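Local coordinates for protein dihydrodipicolinate synthase (Bacillus clausii KSM-K16, PDB 3E96) that probably condenses pyruvate with aspartate semialdehyde to form 4-hydroxy-tetrahydrodipicolinate, as a lyase of the DapA family, at residues Ser213-Leu218 and Glu243-Phe248. Sequence-based numbering, arbitrary orientation.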
loop_
_atom_site.group_PDB
_atom_site.type_symbol
_atom_site.label_atom_id
_atom_site.label_comp_id
_atom_site.label_asym_id
_atom_site.label_seq_id
_atom_site.Cartn_x
_atom_site.Cartn_y
_atom_site.Cartn_z
ATOM N N SER B 213 14.514 0.838 -14.443
ATOM C CA SER B 213 15.220 -0.432 -14.505
ATOM C C SER B 213 15.760 -0.882 -13.161
ATOM O O SER B 213 16.355 -0.092 -12.428
ATOM C CB SER B 213 16.379 -0.339 -15.505
ATOM O OG SER B 213 17.167 -1.519 -15.475
ATOM N N GLY B 214 15.525 -2.153 -12.844
ATOM C CA GLY B 214 16.038 -2.732 -11.616
ATOM C C GLY B 214 17.232 -3.572 -12.038
ATOM O O GLY B 214 18.121 -3.889 -11.249
ATOM N N LEU B 215 17.246 -3.932 -13.316
ATOM C CA LEU B 215 18.324 -4.732 -13.880
ATOM C C LEU B 215 19.683 -4.038 -13.729
ATOM O O LEU B 215 20.713 -4.705 -13.614
ATOM C CB LEU B 215 18.040 -5.010 -15.365
ATOM C CG LEU B 215 19.079 -5.789 -16.180
ATOM C CD1 LEU B 215 19.307 -7.154 -15.556
ATOM C CD2 LEU B 215 18.589 -5.946 -17.614
ATOM N N VAL B 216 19.687 -2.707 -13.715
ATOM C CA VAL B 216 20.942 -1.964 -13.584
ATOM C C VAL B 216 21.701 -2.286 -12.296
ATOM O O VAL B 216 22.900 -2.019 -12.204
ATOM C CB VAL B 216 20.722 -0.433 -13.649
ATOM C CG1 VAL B 216 20.185 -0.041 -15.023
ATOM C CG2 VAL B 216 19.770 0.008 -12.554
ATOM N N ASN B 217 21.013 -2.855 -11.307
ATOM C CA ASN B 217 21.673 -3.205 -10.050
ATOM C C ASN B 217 22.744 -4.273 -10.232
ATOM O O ASN B 217 23.680 -4.352 -9.438
ATOM C CB ASN B 217 20.663 -3.697 -9.009
ATOM C CG ASN B 217 19.837 -2.570 -8.421
ATOM O OD1 ASN B 217 18.684 -2.352 -8.811
ATOM N ND2 ASN B 217 20.427 -1.839 -7.489
ATOM N N LEU B 218 22.604 -5.102 -11.264
ATOM C CA LEU B 218 23.585 -6.150 -11.510
ATOM C C LEU B 218 24.233 -6.081 -12.889
ATOM O O LEU B 218 25.421 -6.370 -13.028
ATOM C CB LEU B 218 22.961 -7.540 -11.322
ATOM C CG LEU B 218 21.712 -7.913 -12.132
ATOM C CD1 LEU B 218 21.614 -9.429 -12.254
ATOM C CD2 LEU B 218 20.464 -7.336 -11.454
ATOM N N GLU B 243 14.549 -10.134 -25.987
ATOM C CA GLU B 243 14.408 -11.574 -25.760
ATOM C C GLU B 243 15.411 -12.062 -24.722
ATOM O O GLU B 243 15.126 -12.972 -23.946
ATOM C CB GLU B 243 14.626 -12.358 -27.056
ATOM C CG GLU B 243 13.543 -12.176 -28.098
ATOM C CD GLU B 243 13.642 -13.202 -29.205
ATOM O OE1 GLU B 243 13.357 -14.388 -28.943
ATOM O OE2 GLU B 243 14.011 -12.825 -30.331
ATOM N N ASP B 244 16.584 -11.441 -24.720
ATOM C CA ASP B 244 17.660 -11.787 -23.797
ATOM C C ASP B 244 17.316 -11.449 -22.344
ATOM O O ASP B 244 17.681 -12.182 -21.427
ATOM C CB ASP B 244 18.937 -11.037 -24.209
ATOM C CG ASP B 244 20.158 -11.462 -23.417
ATOM O OD1 ASP B 244 20.524 -12.654 -23.476
ATOM O OD2 ASP B 244 20.762 -10.601 -22.740
ATOM N N ILE B 245 16.603 -10.344 -22.142
ATOM C CA ILE B 245 16.251 -9.891 -20.795
ATOM C C ILE B 245 14.902 -10.357 -20.237
ATOM O O ILE B 245 14.745 -10.478 -19.022
ATOM C CB ILE B 245 16.303 -8.343 -20.727
ATOM C CG1 ILE B 245 17.712 -7.856 -21.082
ATOM C CG2 ILE B 245 15.930 -7.857 -19.334
ATOM C CD1 ILE B 245 17.814 -6.349 -21.272
ATOM N N VAL B 246 13.936 -10.629 -21.111
ATOM C CA VAL B 246 12.603 -11.035 -20.661
ATOM C C VAL B 246 12.517 -12.136 -19.596
ATOM O O VAL B 246 11.786 -11.993 -18.612
ATOM C CB VAL B 246 11.706 -11.438 -21.855
ATOM C CG1 VAL B 246 10.375 -11.989 -21.346
ATOM C CG2 VAL B 246 11.450 -10.226 -22.732
ATOM N N PRO B 247 13.247 -13.247 -19.772
ATOM C CA PRO B 247 13.181 -14.317 -18.771
ATOM C C PRO B 247 13.494 -13.837 -17.351
ATOM O O PRO B 247 12.876 -14.286 -16.384
ATOM C CB PRO B 247 14.201 -15.333 -19.286
ATOM C CG PRO B 247 14.117 -15.154 -20.776
ATOM C CD PRO B 247 14.089 -13.647 -20.916
ATOM N N PHE B 248 14.448 -12.922 -17.233
ATOM C CA PHE B 248 14.830 -12.381 -15.938
ATOM C C PHE B 248 13.676 -11.573 -15.354
ATOM O O PHE B 248 13.349 -11.699 -14.170
ATOM C CB PHE B 248 16.061 -11.483 -16.080
ATOM C CG PHE B 248 16.589 -10.958 -14.769
ATOM C CD1 PHE B 248 17.190 -11.815 -13.852
ATOM C CD2 PHE B 248 16.488 -9.606 -14.456
ATOM C CE1 PHE B 248 17.688 -11.332 -12.637
ATOM C CE2 PHE B 248 16.982 -9.110 -13.247
ATOM C CZ PHE B 248 17.583 -9.976 -12.337
#
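Leu215 and Phe248 have the nearest CA atoms across the two segments, 8.7 Å apart, so side chains alone bridge the gap. Residues 215-217 form a single 3-10 turn, with Asn217 N bonded to Gly214 O and Leu218 N to Leu215 O. Ser213 opens it with an ST motif, its OG accepting from Val216 N at 3.3 Å. Across from it, helix 235-252 is kinked at Pro247 and Phe248, whose N atoms lack the regular helical bond to the preceding turn; Phe248 N makes just a weak one to Ile245 O, three residues back. Leu215 reaches over with CG anti to the backbone N (chi1 177°), and its two methyls divide the work: CD2 lies 3.7 Å from Ile245 CG2 and also touches Ile245 CD1, while CD1 sits 3.8 Å from Phe248 CE2. The fold is the TIM barrel of this family; the turn follows the eighth strand, 210-213, and the contact ties it to a helix beyond the barrel helix 220-231. The side chain of Leu218 is about 8 Å from that of Thr56, which is predicted to bind pyruvate. The Leu218 and Phe248 side chains come at each other from opposite directions, Leu218 CD2 lying 4.0 Å from Phe248 CZ and Leu218 CD1 at a similar distance. With an alanine at Leu215 both methyl contacts go, which would probably leave a gap between the turn and the helix and let the phenyl ring shift. Beyond the two segments, the rings of Trp300 and Phe248 meet with their planes at about 45°, and Val263 of helix 262-270 touches Phe248 as well.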